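Local coordinates for protein ferulic acid esterase, AmCE1/Fae1A (Anaeromyces mucronatus, PDB 5CXX) that probably hydrolyses feruloyl esters, releasing ferulic acid, and binds ferulic acid in a pocket of its alpha/beta-hydrolase fold, at residues Phe179-Gly184 with Gln227-Tyr232; Ser214-Gly219 with His243-Val248; Ile185-Asp190 with Ile200-Phe205. One frame throughout, in Å; residues are numbered along the deposited sequence.

Interaction 1: residues Phe179-Gly184 with Gln227-Tyr232; sequences FAPAPG and QFPKSY. With FER (3-(4-hydroxy-3-methoxyphenyl)-2-propenoic acid), chain D.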
loop_
_atom_site.group_PDB
_atom_site.type_symbol
_atom_site.label_atom_id
_atom_site.label_comp_id
_atom_site.label_asym_id
_atom_site.label_seq_id
_atom_site.Cartn_x
_atom_site.Cartn_y
_atom_site.Cartn_z
ATOM N N PHE A 179 -1.049 -0.878 6.317
ATOM C CA PHE A 179 -0.390 -0.440 7.552
ATOM C C PHE A 179 -1.241 0.637 8.178
ATOM O O PHE A 179 -1.363 1.740 7.627
ATOM C CB PHE A 179 1.057 0.057 7.243
ATOM C CG PHE A 179 1.795 -0.827 6.235
ATOM C CD1 PHE A 179 1.636 -2.215 6.239
ATOM C CD2 PHE A 179 2.599 -0.223 5.228
ATOM C CE1 PHE A 179 2.230 -3.006 5.283
ATOM C CE2 PHE A 179 3.241 -1.029 4.276
ATOM C CZ PHE A 179 3.056 -2.430 4.284
ATOM N N ALA A 180 -1.901 0.265 9.278
ATOM C CA ALA A 180 -2.814 1.150 10.030
ATOM C C ALA A 180 -3.941 1.682 9.153
ATOM O O ALA A 180 -4.149 2.905 9.090
ATOM C CB ALA A 180 -2.053 2.318 10.704
ATOM N N PRO A 181 -4.727 0.801 8.534
ATOM C CA PRO A 181 -5.806 1.273 7.649
ATOM C C PRO A 181 -6.911 2.094 8.353
ATOM O O PRO A 181 -7.313 1.860 9.488
ATOM C CB PRO A 181 -6.396 -0.051 7.085
ATOM C CG PRO A 181 -6.122 -1.107 8.177
ATOM C CD PRO A 181 -4.665 -0.687 8.577
ATOM N N ALA A 182 -7.360 3.111 7.612
ATOM C CA ALA A 182 -8.369 4.055 8.071
ATOM C C ALA A 182 -9.771 3.427 8.157
ATOM O O ALA A 182 -10.057 2.453 7.426
ATOM C CB ALA A 182 -8.359 5.274 7.067
ATOM N N PRO A 183 -10.658 4.042 8.939
ATOM C CA PRO A 183 -12.062 3.594 8.972
ATOM C C PRO A 183 -12.756 3.772 7.645
ATOM O O PRO A 183 -12.357 4.604 6.808
ATOM C CB PRO A 183 -12.728 4.504 10.006
ATOM C CG PRO A 183 -11.797 5.762 10.088
ATOM C CD PRO A 183 -10.414 5.210 9.828
ATOM N N GLY A 184 -13.835 3.001 7.469
ATOM C CA GLY A 184 -14.795 3.224 6.402
ATOM C C GLY A 184 -14.743 2.273 5.221
ATOM O O GLY A 184 -15.533 2.461 4.249
ATOM N N GLN A 227 -9.077 1.560 16.623
ATOM C CA GLN A 227 -9.348 0.122 16.562
ATOM C C GLN A 227 -9.854 -0.282 15.202
ATOM O O GLN A 227 -10.310 -1.455 15.043
ATOM C CB GLN A 227 -10.369 -0.232 17.629
ATOM C CG GLN A 227 -9.781 0.018 19.022
ATOM C CD GLN A 227 -8.638 -0.915 19.331
ATOM O OE1 GLN A 227 -8.828 -2.126 19.357
ATOM N NE2 GLN A 227 -7.450 -0.369 19.567
ATOM N N PHE A 228 -9.795 0.596 14.209
ATOM C CA PHE A 228 -10.323 0.167 12.901
ATOM C C PHE A 228 -9.510 -0.927 12.242
ATOM O O PHE A 228 -10.118 -1.871 11.723
ATOM C CB PHE A 228 -10.532 1.391 11.974
ATOM C CG PHE A 228 -11.794 2.152 12.389
ATOM C CD1 PHE A 228 -13.043 1.658 12.001
ATOM C CD2 PHE A 228 -11.737 3.234 13.277
ATOM C CE1 PHE A 228 -14.229 2.274 12.425
ATOM C CE2 PHE A 228 -12.946 3.863 13.738
ATOM C CZ PHE A 228 -14.189 3.401 13.281
ATOM N N PRO A 229 -8.183 -0.888 12.296
ATOM C CA PRO A 229 -7.457 -2.029 11.697
ATOM C C PRO A 229 -7.826 -3.343 12.369
ATOM O O PRO A 229 -8.037 -4.347 11.686
ATOM C CB PRO A 229 -5.966 -1.666 11.930
ATOM C CG PRO A 229 -5.993 -0.085 11.801
ATOM C CD PRO A 229 -7.312 0.298 12.544
ATOM N N LYS A 230 -7.913 -3.339 13.695
ATOM C CA LYS A 230 -8.360 -4.550 14.384
ATOM C C LYS A 230 -9.773 -4.986 13.918
ATOM O O LYS A 230 -10.037 -6.201 13.775
ATOM C CB LYS A 230 -8.380 -4.321 15.902
ATOM C CG LYS A 230 -8.689 -5.593 16.704
ATOM C CD LYS A 230 -8.492 -5.247 18.200
ATOM C CE LYS A 230 -8.811 -6.469 19.071
ATOM N NZ LYS A 230 -8.697 -6.138 20.536
ATOM N N SER A 231 -10.647 -4.022 13.683
ATOM C CA SER A 231 -11.999 -4.365 13.195
ATOM C C SER A 231 -11.922 -5.075 11.835
ATOM O O SER A 231 -12.668 -6.052 11.621
ATOM C CB SER A 231 -12.936 -3.112 13.127
ATOM O OG SER A 231 -12.759 -2.341 11.935
ATOM N N TYR A 232 -11.014 -4.637 10.972
ATOM C CA TYR A 232 -10.855 -5.300 9.663
ATOM C C TYR A 232 -10.313 -6.717 9.849
ATOM O O TYR A 232 -10.734 -7.648 9.140
ATOM C CB TYR A 232 -9.944 -4.472 8.777
ATOM C CG TYR A 232 -10.531 -3.114 8.458
ATOM C CD1 TYR A 232 -11.899 -2.901 8.327
ATOM C CD2 TYR A 232 -9.680 -2.037 8.305
ATOM C CE1 TYR A 232 -12.421 -1.637 8.010
ATOM C CE2 TYR A 232 -10.185 -0.782 7.990
ATOM C CZ TYR A 232 -11.543 -0.580 7.852
ATOM O OH TYR A 232 -12.021 0.698 7.501
HETATM C C4 FER D . -11.105 9.075 9.421
HETATM C C5 FER D . -9.951 9.259 10.237
HETATM C C6 FER D . -8.710 9.169 9.678
HETATM C C3 FER D . -10.927 8.717 8.072
HETATM C C2 FER D . -9.691 8.647 7.487
HETATM C C1 FER D . -8.579 8.850 8.285
HETATM C C10 FER D . -11.884 7.963 6.123
HETATM C C7 FER D . -7.237 8.794 7.638
HETATM C C8 FER D . -6.108 9.284 8.178
HETATM C C9 FER D . -4.808 9.147 7.389
HETATM O O1 FER D . -4.756 8.614 6.236
HETATM O O2 FER D . -3.757 9.617 7.899
HETATM O O4 FER D . -12.389 9.139 9.869
HETATM O O3 FER D . -12.104 8.530 7.410
#
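Pro183 sets its CB squarely over the middle of the Phe228 ring, 3.4 Å from the ring centroid and only 7° off the normal, a CH-pi contact centred almost exactly on the ring. The contact lies in an alpha/beta-hydrolase fold, where Phe179-Gly184 leaves the end of strand 175-179 as a loop and Gln227-Tyr232 opens helix 228-238, with Gln227 at the N-cap. Three prolines do much of the packing. The ring of Pro181 crosses that of Pro229, CD to CG at 3.5 Å, and its CG also meets Tyr232 CD2 at the ring edge, 3.7 Å away. Pro183 works in two directions, because while CB rests on Phe228 its CG lies 3.4 Å from O4 of the bound ferulic acid. Ala182 turns its CB away from the helix and onto the ligand, 3.7 Å from FER C2, and packs beside Met157 and Arg160 of helix 157-168. This short loop therefore forms a thin wall, with the pocket on one side and helix 228-238 on the other. Tyr232 supplies the polar tie. With CG anti to its carbonyl carbon (chi1 -64°), its ring reaches the loop edge-on, and OH donates to Ala182 O at 2.6 Å, in the carbonyl plane and on a lone pair. The same OH is hydrogen-bonded to Ile185 N, so the phenol oxygen joins two points of the loop, three residues apart. Pro181 O, by contrast, is buried against Pro229 CG and has no polar partner in the model. At the start of the helix, Phe228 O takes two donors, Tyr232 N and the hydroxyl of Ser231, whose OG lies 2.7 Å from Phe228 O.

Interaction 2: residues Ser214-Gly219 with His243-Val248; sequences SLIDCG and HIWFEV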
loop_
_atom_site.group_PDB
_atom_site.type_symbol
_atom_site.label_atom_id
_atom_site.label_comp_id
_atom_site.label_asym_id
_atom_site.label_seq_id
_atom_site.Cartn_x
_atom_site.Cartn_y
_atom_site.Cartn_z
ATOM N N SER A 214 -2.192 -11.346 2.408
ATOM C CA SER A 214 -2.950 -10.177 2.878
ATOM C C SER A 214 -2.390 -9.887 4.243
ATOM O O SER A 214 -2.333 -10.802 5.068
ATOM C CB SER A 214 -4.453 -10.505 2.937
ATOM O OG SER A 214 -5.096 -9.432 3.575
ATOM N N LEU A 215 -1.871 -8.670 4.473
ATOM C CA LEU A 215 -1.227 -8.393 5.763
ATOM C C LEU A 215 -1.732 -7.092 6.273
ATOM O O LEU A 215 -1.757 -6.112 5.517
ATOM C CB LEU A 215 0.290 -8.329 5.609
ATOM C CG LEU A 215 1.153 -7.986 6.846
ATOM C CD1 LEU A 215 2.551 -8.655 6.756
ATOM C CD2 LEU A 215 1.299 -6.434 7.104
ATOM N N ILE A 216 -2.047 -7.035 7.564
ATOM C CA ILE A 216 -2.550 -5.820 8.187
ATOM C C ILE A 216 -1.785 -5.626 9.492
ATOM O O ILE A 216 -1.597 -6.597 10.259
ATOM C CB ILE A 216 -4.044 -5.933 8.544
ATOM C CG1 ILE A 216 -4.872 -6.219 7.324
ATOM C CG2 ILE A 216 -4.512 -4.616 9.216
ATOM C CD1 ILE A 216 -6.385 -6.454 7.698
ATOM N N ASP A 217 -1.314 -4.380 9.746
ATOM C CA ASP A 217 -0.782 -4.080 11.085
ATOM C C ASP A 217 -1.297 -2.761 11.587
ATOM O O ASP A 217 -2.018 -2.020 10.868
ATOM C CB ASP A 217 0.795 -4.151 11.169
ATOM C CG ASP A 217 1.526 -2.835 10.744
ATOM O OD1 ASP A 217 1.011 -2.114 9.899
ATOM O OD2 ASP A 217 2.626 -2.561 11.301
ATOM N N CYS A 218 -0.972 -2.499 12.842
ATOM C CA CYS A 218 -1.318 -1.213 13.460
ATOM C C CYS A 218 -0.577 -1.080 14.770
ATOM O O CYS A 218 -0.365 -2.091 15.453
ATOM C CB CYS A 218 -2.848 -1.116 13.731
ATOM S SG CYS A 218 -3.406 0.581 14.157
ATOM N N GLY A 219 -0.181 0.146 15.158
ATOM C CA GLY A 219 0.265 0.390 16.513
ATOM C C GLY A 219 -0.840 0.044 17.526
ATOM O O GLY A 219 -2.039 0.138 17.242
ATOM N N HIS A 243 -5.185 -14.196 6.256
ATOM C CA HIS A 243 -4.397 -12.973 6.315
ATOM C C HIS A 243 -3.548 -12.979 7.557
ATOM O O HIS A 243 -3.681 -13.856 8.469
ATOM C CB HIS A 243 -5.306 -11.722 6.311
ATOM C CG HIS A 243 -6.105 -11.600 7.581
ATOM N ND1 HIS A 243 -7.147 -12.467 7.873
ATOM C CD2 HIS A 243 -5.916 -10.832 8.677
ATOM C CE1 HIS A 243 -7.609 -12.179 9.085
ATOM N NE2 HIS A 243 -6.859 -11.225 9.606
ATOM N N ILE A 244 -2.608 -12.058 7.588
ATOM C CA ILE A 244 -1.739 -11.874 8.712
ATOM C C ILE A 244 -2.130 -10.604 9.434
ATOM O O ILE A 244 -2.336 -9.573 8.754
ATOM C CB ILE A 244 -0.294 -11.676 8.193
ATOM C CG1 ILE A 244 0.183 -12.983 7.514
ATOM C CG2 ILE A 244 0.671 -11.191 9.301
ATOM C CD1 ILE A 244 1.432 -12.723 6.549
ATOM N N TRP A 245 -2.186 -10.659 10.756
ATOM C CA TRP A 245 -2.490 -9.483 11.553
ATOM C C TRP A 245 -1.529 -9.408 12.735
ATOM O O TRP A 245 -1.306 -10.444 13.384
ATOM C CB TRP A 245 -3.952 -9.563 12.049
ATOM C CG TRP A 245 -4.270 -8.734 13.292
ATOM C CD1 TRP A 245 -4.586 -9.236 14.516
ATOM C CD2 TRP A 245 -4.384 -7.272 13.419
ATOM N NE1 TRP A 245 -4.880 -8.225 15.411
ATOM C CE2 TRP A 245 -4.736 -7.016 14.777
ATOM C CE3 TRP A 245 -4.173 -6.187 12.557
ATOM C CZ2 TRP A 245 -4.942 -5.744 15.269
ATOM C CZ3 TRP A 245 -4.356 -4.875 13.071
ATOM C CH2 TRP A 245 -4.749 -4.680 14.403
ATOM N N PHE A 246 -0.982 -8.188 12.975
ATOM C CA PHE A 246 -0.218 -8.021 14.214
ATOM C C PHE A 246 -0.208 -6.570 14.628
ATOM O O PHE A 246 -0.473 -5.678 13.805
ATOM C CB PHE A 246 1.241 -8.524 14.080
ATOM C CG PHE A 246 2.105 -7.696 13.138
ATOM C CD1 PHE A 246 2.095 -7.978 11.773
ATOM C CD2 PHE A 246 2.872 -6.627 13.618
ATOM C CE1 PHE A 246 2.854 -7.219 10.861
ATOM C CE2 PHE A 246 3.677 -5.838 12.690
ATOM C CZ PHE A 246 3.632 -6.160 11.324
ATOM N N GLU A 247 0.116 -6.357 15.905
ATOM C CA GLU A 247 0.141 -4.971 16.464
ATOM C C GLU A 247 1.537 -4.617 16.897
ATOM O O GLU A 247 2.272 -5.434 17.429
ATOM C CB GLU A 247 -0.863 -4.836 17.640
ATOM C CG GLU A 247 -2.274 -4.998 17.152
ATOM C CD GLU A 247 -3.231 -4.957 18.323
ATOM O OE1 GLU A 247 -3.367 -5.930 19.093
ATOM O OE2 GLU A 247 -3.929 -3.961 18.484
ATOM N N VAL A 248 1.905 -3.352 16.690
ATOM C CA VAL A 248 3.244 -2.890 17.031
ATOM C C VAL A 248 3.182 -2.246 18.401
ATOM O O VAL A 248 2.439 -1.272 18.587
ATOM C CB VAL A 248 3.723 -1.866 15.977
ATOM C CG1 VAL A 248 5.126 -1.417 16.355
ATOM C CG2 VAL A 248 3.669 -2.562 14.567
HETATM O O HOH W 1 -4.168 -1.934 16.955
#
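Asp217 and Phe246 lie side by side on the same face of two neighbouring parallel strands, the last two in the central sheet. CB of Asp217 sits over one face of the Phe246 ring, 3.6 Å from its centroid and offset toward the rim, a CH-pi contact. CG, placed between the backbone N and the carbonyl carbon (chi1 85°), continues past Phe246 CZ at 4.0 Å. At the tip, OD2 meets Val248 CG2 at 3.4 Å, and the carboxylate is turned 54° from the ring plane. Asp217 OD1 lies 3.2 Å from Phe179 CA. On the other face, Trp245 lays CE3 against Ile216 CG2 at 3.7 Å, while its CH2 reaches Cys218 CB. The backbones are laced from Ile244 N to Ser214 O (2.8 Å) through to Val248 N and Cys218 O (2.9 Å); the bond from Cys218 N to Phe246 O is weak. A water bridges Gly219 O and Glu247 OE2. The pair closes a beta-alpha-beta crossover: helix 228-238 joins the strands and packs on the Ile216 and Trp245 face, where Trp245 stacks on His233, whereas helix 255-266 lies against the face of Asp217 and Val248, and strand 175-179 flanks 213-219 on its inner side.

Interaction 3: residues Ile185-Asp190 with Ile200-Phe205; sequences ITPGED and ISEDEF. With FER (3-(4-hydroxy-3-methoxyphenyl)-2-propenoic acid), chain D.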
loop_
_atom_site.group_PDB
_atom_site.type_symbol
_atom_site.label_atom_id
_atom_site.label_comp_id
_atom_site.label_asym_id
_atom_site.label_seq_id
_atom_site.Cartn_x
_atom_site.Cartn_y
_atom_site.Cartn_z
ATOM N N ILE A 185 -13.874 1.260 5.263
ATOM C CA ILE A 185 -14.017 0.235 4.206
ATOM C C ILE A 185 -15.443 -0.326 4.338
ATOM O O ILE A 185 -16.161 -0.516 3.350
ATOM C CB ILE A 185 -13.026 -0.918 4.346
ATOM C CG1 ILE A 185 -11.617 -0.350 4.125
ATOM C CG2 ILE A 185 -13.336 -2.041 3.298
ATOM C CD1 ILE A 185 -10.560 -1.416 4.437
ATOM N N THR A 186 -15.801 -0.623 5.582
ATOM C CA THR A 186 -17.125 -1.162 5.944
ATOM C C THR A 186 -17.782 -0.110 6.889
ATOM O O THR A 186 -17.128 0.886 7.262
ATOM C CB THR A 186 -16.952 -2.515 6.650
ATOM O OG1 THR A 186 -15.932 -2.346 7.630
ATOM C CG2 THR A 186 -16.468 -3.604 5.638
ATOM N N PRO A 187 -19.053 -0.256 7.238
ATOM C CA PRO A 187 -19.686 0.806 8.032
ATOM C C PRO A 187 -19.027 0.995 9.378
ATOM O O PRO A 187 -18.639 0.025 10.074
ATOM C CB PRO A 187 -21.126 0.310 8.206
ATOM C CG PRO A 187 -21.369 -0.606 7.004
ATOM C CD PRO A 187 -20.033 -1.300 6.862
ATOM N N GLY A 188 -18.994 2.261 9.808
ATOM C CA GLY A 188 -18.364 2.539 11.103
ATOM C C GLY A 188 -18.608 3.981 11.512
ATOM O O GLY A 188 -19.294 4.707 10.816
ATOM N N GLU A 189 -18.125 4.352 12.697
ATOM C CA GLU A 189 -18.357 5.706 13.227
ATOM C C GLU A 189 -17.092 6.123 13.972
ATOM O O GLU A 189 -16.512 5.314 14.677
ATOM C CB GLU A 189 -19.590 5.748 14.186
ATOM C CG GLU A 189 -19.695 7.069 14.887
ATOM C CD GLU A 189 -20.768 7.968 14.310
ATOM O OE1 GLU A 189 -21.490 7.505 13.395
ATOM O OE2 GLU A 189 -20.913 9.118 14.807
ATOM N N ASP A 190 -16.629 7.367 13.803
ATOM C CA ASP A 190 -15.474 7.814 14.601
ATOM C C ASP A 190 -15.550 9.292 14.912
ATOM O O ASP A 190 -16.492 9.994 14.526
ATOM C CB ASP A 190 -14.138 7.472 13.926
ATOM C CG ASP A 190 -13.749 8.449 12.797
ATOM O OD1 ASP A 190 -14.584 9.213 12.297
ATOM O OD2 ASP A 190 -12.576 8.364 12.411
ATOM N N ILE A 200 -18.446 -1.010 1.317
ATOM C CA ILE A 200 -19.072 -2.308 1.145
ATOM C C ILE A 200 -19.640 -2.710 2.505
ATOM O O ILE A 200 -19.232 -2.144 3.524
ATOM C CB ILE A 200 -18.083 -3.386 0.646
ATOM C CG1 ILE A 200 -16.852 -3.433 1.537
ATOM C CG2 ILE A 200 -17.716 -3.029 -0.842
ATOM C CD1 ILE A 200 -15.803 -4.523 1.154
ATOM N N SER A 201 -20.504 -3.722 2.541
ATOM C CA SER A 201 -20.891 -4.275 3.822
ATOM C C SER A 201 -19.771 -5.180 4.392
ATOM O O SER A 201 -18.880 -5.628 3.677
ATOM C CB SER A 201 -22.164 -5.093 3.680
ATOM O OG SER A 201 -21.882 -6.277 2.913
ATOM N N GLU A 202 -19.859 -5.516 5.672
ATOM C CA GLU A 202 -18.899 -6.448 6.235
ATOM C C GLU A 202 -18.903 -7.812 5.506
ATOM O O GLU A 202 -17.859 -8.341 5.201
ATOM C CB GLU A 202 -19.217 -6.614 7.733
ATOM C CG GLU A 202 -18.914 -5.301 8.494
ATOM C CD GLU A 202 -19.096 -5.424 9.999
ATOM O OE1 GLU A 202 -19.701 -6.435 10.449
ATOM O OE2 GLU A 202 -18.682 -4.500 10.742
ATOM N N ASP A 203 -20.091 -8.359 5.221
ATOM C CA ASP A 203 -20.155 -9.672 4.535
ATOM C C ASP A 203 -19.549 -9.624 3.151
ATOM O O ASP A 203 -19.126 -10.671 2.627
ATOM C CB ASP A 203 -21.611 -10.170 4.460
ATOM C CG ASP A 203 -22.049 -10.795 5.739
ATOM O OD1 ASP A 203 -21.199 -11.172 6.582
ATOM O OD2 ASP A 203 -23.268 -10.920 5.925
ATOM N N GLU A 204 -19.488 -8.433 2.555
ATOM C CA GLU A 204 -18.912 -8.257 1.217
ATOM C C GLU A 204 -17.406 -8.088 1.253
ATOM O O GLU A 204 -16.778 -8.031 0.173
ATOM C CB GLU A 204 -19.528 -7.046 0.525
ATOM C CG GLU A 204 -20.953 -7.356 0.066
ATOM C CD GLU A 204 -21.821 -6.095 -0.157
ATOM O OE1 GLU A 204 -21.310 -4.946 -0.070
ATOM O OE2 GLU A 204 -23.017 -6.303 -0.389
ATOM N N PHE A 205 -16.813 -8.001 2.453
ATOM C CA PHE A 205 -15.352 -7.723 2.547
ATOM C C PHE A 205 -14.641 -9.081 2.428
ATOM O O PHE A 205 -14.287 -9.727 3.435
ATOM C CB PHE A 205 -15.053 -7.012 3.858
ATOM C CG PHE A 205 -13.650 -6.462 3.970
ATOM C CD1 PHE A 205 -12.771 -6.456 2.898
ATOM C CD2 PHE A 205 -13.270 -5.910 5.175
ATOM C CE1 PHE A 205 -11.481 -5.884 3.070
ATOM C CE2 PHE A 205 -11.995 -5.332 5.352
ATOM C CZ PHE A 205 -11.097 -5.357 4.278
HETATM C C4 FER D . -11.105 9.075 9.421
HETATM C C5 FER D . -9.951 9.259 10.237
HETATM C C6 FER D . -8.710 9.169 9.678
HETATM C C3 FER D . -10.927 8.717 8.072
HETATM C C2 FER D . -9.691 8.647 7.487
HETATM C C1 FER D . -8.579 8.850 8.285
HETATM C C10 FER D . -11.884 7.963 6.123
HETATM C C7 FER D . -7.237 8.794 7.638
HETATM C C8 FER D . -6.108 9.284 8.178
HETATM C C9 FER D . -4.808 9.147 7.389
HETATM O O1 FER D . -4.756 8.614 6.236
HETATM O O2 FER D . -3.757 9.617 7.899
HETATM O O4 FER D . -12.389 9.139 9.869
HETATM O O3 FER D . -12.104 8.530 7.410
HETATM O O HOH W 2 -17.324 -2.276 9.931
#
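Ile185 CG2 stands over the centre of the Phe205 ring, 4.1 Å from its centroid and 9° off the normal, and this CH-pi contact is the heart of the tightly packed part. The two side chains cross at about a right angle; CD1 of Ile185 also meets Phe205 CZ, while CG2 meets Ile200 CD1. Thr186 sends its methyl group CG2 into the bend of Ile200-Phe205, near Ser201 O and Phe205 CD2. Leu163 of helix 157-168 touches both Ile185 and Phe205. One backbone bond ties the segments, Ile200 N to Ile185 O at 3.1 Å. The solvent side is looser and wetter. There Pro187, an exposed residue, rests its CD 3.5 Å from Ile200 O, and a water receives the hydroxyl hydrogen of Thr186 OG1 at 2.7 Å while donating to Pro187 O and Glu202 OE2. The bend itself is an ST motif: Glu204 N reaches back to Ser201 OG, and Ser201 N is answered by Glu204 OE1. Further along, Ile185-Asp190 leaves Ile200-Phe205 behind and enters a small hairpin with strand 194-196, where Asp190 takes the phenol of ferulic acid, FER O4 donating to OD2 at 2.7 Å. Its CG lies between the backbone N and the carbonyl carbon (chi1 79°), which lets the other oxygen, OD1, take Ser193 N. With an alanine in place of this aspartate, the ligand phenol would probably lose its acceptor and Ser193 N its side-chain mate. The chemistry thus divides in two: apolar packing joins the two stretches that lead into and out of the hairpin, and a carboxylate beyond it accepts from the 4-hydroxyl of ferulic acid, consistent with a part in recognising the phenol.

In the fold
Interaction 1 lies between the other two, its centre 10 Å from each, whereas interactions 2 and 3 are 18 Å apart between centres and do not touch. Ala180 N probably hydrogen-bonds Asp217 O at 2.8 Å, tying the loop to the sheet, and Pro229 CG packs 3.6 Å from Cys218 SG. Toward interaction 3, Phe228 CZ lies 3.3 Å from Glu189 O, and Pro183 CG is 3.6 Å from Asp190 OD2. Both interactions 1 and 3 touch the ferulic acid. Cys218 of interaction 2 stays about 11 Å from the ligand, side chain to ligand, but its strand leads toward Asp222, which with Ser156 and His253 probably forms the catalytic triad.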